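Glutathione S-transferase enzyme with thioredoxin-like domain (Xenorhabdus nematophila, PDB 4L8E) probably acts as a glutathione transferase and binds glutathione between a thioredoxin-like domain and an all-helical domain. Local coordinates at residues Ile102-Tyr105 / Leu106-Thr110; Thr161-Ser164 / Gln165-Lys169. All coordinates share one frame; numbering follows the deposited sequence.

Interaction 1: residues Ile102-Tyr105 / Leu106-Thr110; sequences ILLY and LANKT
Ile102 and Leu106, one helical turn apart, lie side by side and point the same way, CG2 of Ile102 resting 3.8 Å from CD1 of Leu106. The other methyl of Leu106, CD2, comes within 4.0 Å of ring atom CD2 of Tyr105, the two side chains slanting across each other. With CG anti to the backbone N (chi1 174°), the Tyr105 ring lies along the path of the extended Lys109 chain, whose CD is 4.2 Å from Tyr105 CE2. Both polar ends converge on Asp84, a hydrogen bond from Tyr105 and a salt bridge from Lys109. On another side of the helix Leu104 sets its CD1 3.8 Å from ND2 of Asn108, whose OD1 is held by Arg121. Main-chain hydrogen bonds run from the N-H of residues 106 to 109 to the carbonyl four residues earlier. At the end Leu106 O takes two hydrogen bonds, from Thr110 N at 3.0 Å and Thr110 OG1 at 2.8 Å, reaching it from opposite faces of its carbonyl plane. Ile102 and Tyr105 touch strand 94-97 while Leu103 meets helix 188-197, as expected of the last helix of the thioredoxin-like domain in the glutathione transferase fold.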
# COMPACT_ATOMS: atom_id res chain seq x y z
N ILE A 102 2.58 9.34 4.46
CA ILE A 102 2.69 10.80 4.53
C ILE A 102 1.31 11.43 4.48
O ILE A 102 1.00 12.33 5.25
CB ILE A 102 3.54 11.33 3.37
CG1 ILE A 102 4.96 10.81 3.51
CG2 ILE A 102 3.51 12.86 3.32
CD1 ILE A 102 5.82 11.02 2.26
N LEU A 103 0.47 10.95 3.57
CA LEU A 103 -0.88 11.47 3.47
C LEU A 103 -1.65 11.27 4.77
O LEU A 103 -2.35 12.17 5.23
CB LEU A 103 -1.64 10.86 2.27
CG LEU A 103 -1.20 11.34 0.88
CD1 LEU A 103 -1.90 10.52 -0.19
CD2 LEU A 103 -1.47 12.82 0.68
N LEU A 104 -1.54 10.09 5.36
CA LEU A 104 -2.23 9.80 6.60
C LEU A 104 -1.71 10.69 7.72
O LEU A 104 -2.49 11.26 8.49
CB LEU A 104 -2.05 8.32 6.95
CG LEU A 104 -2.69 7.86 8.26
CD1 LEU A 104 -4.15 8.22 8.29
CD2 LEU A 104 -2.49 6.36 8.42
N TYR A 105 -0.39 10.81 7.83
CA TYR A 105 0.21 11.65 8.87
C TYR A 105 -0.24 13.10 8.74
O TYR A 105 -0.58 13.74 9.74
CB TYR A 105 1.73 11.56 8.77
CG TYR A 105 2.46 12.49 9.70
CD1 TYR A 105 2.80 12.10 10.98
CD2 TYR A 105 2.85 13.76 9.29
CE1 TYR A 105 3.49 12.95 11.83
CE2 TYR A 105 3.54 14.62 10.13
CZ TYR A 105 3.86 14.21 11.41
OH TYR A 105 4.56 15.02 12.28
N LEU A 106 -0.22 13.63 7.51
CA LEU A 106 -0.60 15.03 7.29
C LEU A 106 -2.10 15.25 7.50
O LEU A 106 -2.51 16.30 8.01
CB LEU A 106 -0.18 15.49 5.89
CG LEU A 106 1.34 15.64 5.70
CD1 LEU A 106 1.64 16.00 4.25
CD2 LEU A 106 1.90 16.65 6.64
N ALA A 107 -2.90 14.29 7.07
CA ALA A 107 -4.35 14.39 7.27
C ALA A 107 -4.66 14.41 8.76
O ALA A 107 -5.49 15.19 9.21
CB ALA A 107 -5.06 13.26 6.56
N ASN A 108 -3.95 13.60 9.55
CA ASN A 108 -4.15 13.58 11.00
C ASN A 108 -3.67 14.85 11.66
O ASN A 108 -4.33 15.39 12.54
CB ASN A 108 -3.44 12.38 11.65
CG ASN A 108 -4.13 11.07 11.36
OD1 ASN A 108 -5.30 11.04 11.00
ND2 ASN A 108 -3.42 9.95 11.55
N LYS A 109 -2.53 15.35 11.22
CA LYS A 109 -1.96 16.57 11.79
C LYS A 109 -2.85 17.79 11.55
O LYS A 109 -3.07 18.59 12.46
CB LYS A 109 -0.57 16.82 11.21
CG LYS A 109 0.13 17.97 11.91
CD LYS A 109 1.58 18.10 11.52
CE LYS A 109 2.27 19.07 12.49
NZ LYS A 109 3.45 19.66 11.89
N THR A 110 -3.40 17.90 10.35
CA THR A 110 -4.18 19.07 9.96
C THR A 110 -5.68 18.92 10.21
O THR A 110 -6.40 19.92 10.23
CB THR A 110 -4.04 19.36 8.47
OG1 THR A 110 -4.54 18.24 7.73
CG2 THR A 110 -2.56 19.60 8.11

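Interaction 2: residues Thr161-Ser164 / Gln165-Lys169; sequences TEES and QRLYK
Arg166 and Glu163, three residues apart on helix 154-175, run side by side and join in a salt bridge that can be traced along the arginine from its root. CB lies 3.5 Å from Glu163 O. The chain then runs extended through CG to CD, which passes 3.7 Å from Glu163 OE1, and a bend at chi3 (68°) turns the head group to the carboxylate. There NE gives a nearly straight bond of 2.9 Å to OE1 of Glu163, and NH2 gives one of 2.8 Å to OE2 of the same residue. This is a side-on, two-nitrogen grip, one nitrogen to each oxygen. Both oxygens lie close to the guanidinium plane and are met on their syn sides, yet the two flat groups are twisted 31° apart, so NE stands clearly out of the carboxylate plane. NH1, at the other corner, hydrogen-bonds to Asn76 of the second subunit.

Glu163 reaches this position by a bend of its own at chi2 (61°), which carries its carboxylate forward along the helix and sets OE2 3.5 Å from Leu167 CG. The two side chains cross at a slant, with CG of Glu163 3.9 Å from CD1 of Leu167. Leu167 also packs on Trp130 and Met138 of helix 118-145. Farther round, Thr161 and Gln165 lie alongside each other, and Ser164 O meets the edge of the Tyr168 ring, 3.3 Å from CD1.

With two bonds fixing its rotation, the guanidinium is held ready for the neighbouring subunit, while the paired charges probably offset each other; Glu163 probably serves as a second-shell residue, orienting the arginine that meets Asn76 of the second subunit.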
# COMPACT_ATOMS: atom_id res chain seq x y z
N THR A 161 -1.38 -4.68 -18.98
CA THR A 161 -2.49 -4.07 -19.71
C THR A 161 -3.84 -4.56 -19.16
O THR A 161 -4.70 -3.75 -18.82
CB THR A 161 -2.41 -4.35 -21.22
OG1 THR A 161 -1.21 -3.80 -21.76
CG2 THR A 161 -3.61 -3.76 -21.95
N GLU A 162 -4.03 -5.88 -19.07
CA GLU A 162 -5.27 -6.47 -18.54
C GLU A 162 -5.52 -6.07 -17.09
O GLU A 162 -6.66 -5.80 -16.70
CB GLU A 162 -5.26 -8.00 -18.69
CG GLU A 162 -5.44 -8.43 -20.13
CD GLU A 162 -5.32 -9.92 -20.31
OE1 GLU A 162 -5.16 -10.63 -19.30
OE2 GLU A 162 -5.37 -10.36 -21.47
N GLU A 163 -4.47 -6.02 -16.29
CA GLU A 163 -4.61 -5.60 -14.89
C GLU A 163 -4.97 -4.13 -14.79
O GLU A 163 -5.78 -3.75 -13.96
CB GLU A 163 -3.34 -5.93 -14.10
CG GLU A 163 -3.32 -5.43 -12.64
CD GLU A 163 -4.41 -6.00 -11.75
OE1 GLU A 163 -5.08 -7.02 -12.11
OE2 GLU A 163 -4.60 -5.42 -10.66
N SER A 164 -4.39 -3.30 -15.66
CA SER A 164 -4.72 -1.88 -15.67
C SER A 164 -6.21 -1.72 -15.97
O SER A 164 -6.89 -0.92 -15.32
CB SER A 164 -3.89 -1.14 -16.73
OG SER A 164 -2.51 -1.17 -16.37
N GLN A 165 -6.71 -2.47 -16.93
CA GLN A 165 -8.14 -2.43 -17.27
C GLN A 165 -8.99 -2.83 -16.07
O GLN A 165 -10.02 -2.21 -15.78
CB GLN A 165 -8.42 -3.32 -18.48
CG GLN A 165 -7.83 -2.71 -19.75
CD GLN A 165 -7.79 -3.66 -20.92
OE1 GLN A 165 -8.01 -4.86 -20.78
NE2 GLN A 165 -7.52 -3.12 -22.09
N ARG A 166 -8.58 -3.88 -15.36
CA ARG A 166 -9.33 -4.34 -14.20
C ARG A 166 -9.42 -3.27 -13.12
O ARG A 166 -10.47 -3.05 -12.50
CB ARG A 166 -8.69 -5.58 -13.59
CG ARG A 166 -9.56 -6.28 -12.54
CD ARG A 166 -8.78 -7.34 -11.78
NE ARG A 166 -7.76 -6.75 -10.95
CZ ARG A 166 -7.99 -6.16 -9.77
NH1 ARG A 166 -9.20 -6.19 -9.22
NH2 ARG A 166 -6.97 -5.58 -9.11
N LEU A 167 -8.29 -2.64 -12.87
CA LEU A 167 -8.20 -1.56 -11.89
C LEU A 167 -9.07 -0.36 -12.22
O LEU A 167 -9.77 0.19 -11.34
CB LEU A 167 -6.74 -1.15 -11.74
CG LEU A 167 -5.90 -2.18 -10.99
CD1 LEU A 167 -4.43 -1.95 -11.27
CD2 LEU A 167 -6.16 -2.16 -9.51
N TYR A 168 -9.06 0.05 -13.49
CA TYR A 168 -9.92 1.16 -13.91
C TYR A 168 -11.40 0.77 -13.79
O TYR A 168 -12.24 1.60 -13.47
CB TYR A 168 -9.58 1.65 -15.33
CG TYR A 168 -8.48 2.71 -15.32
CD1 TYR A 168 -7.14 2.36 -15.33
CD2 TYR A 168 -8.79 4.07 -15.29
CE1 TYR A 168 -6.14 3.30 -15.31
CE2 TYR A 168 -7.80 5.02 -15.28
CZ TYR A 168 -6.48 4.64 -15.29
OH TYR A 168 -5.52 5.61 -15.27
N LYS A 169 -11.70 -0.49 -14.02
CA LYS A 169 -13.07 -0.98 -13.89
C LYS A 169 -13.53 -0.94 -12.43
O LYS A 169 -14.64 -0.50 -12.13
CB LYS A 169 -13.20 -2.39 -14.45
CG LYS A 169 -14.58 -2.97 -14.30
CD LYS A 169 -14.61 -4.43 -14.79
CE LYS A 169 -16.04 -4.93 -14.94
NZ LYS A 169 -16.08 -6.40 -15.16

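In the fold
Interactions 1 and 2 lie on opposite sides of the chain's centre, their centres 29 Å apart, and share no element: 102-110 belongs to helix 99-110 of the N-terminal thioredoxin-like domain, 161-169 to helix 154-175 of the helical C-terminal domain. The first is largely buried and mostly aliphatic and aromatic, with the polar ends of Tyr105, Asn108 and Lys109 bonded to partners elsewhere in the chain. Interaction 2 is only partly buried, and an ion pair within the helix dominates it, although its inner side packs on helix 118-145. Each has a side chain about 6 Å from a bound glutathione, Ile102 and Glu163 respectively, and both reach the second subunit, by packing in interaction 1 and by an arginine hydrogen bond in interaction 2.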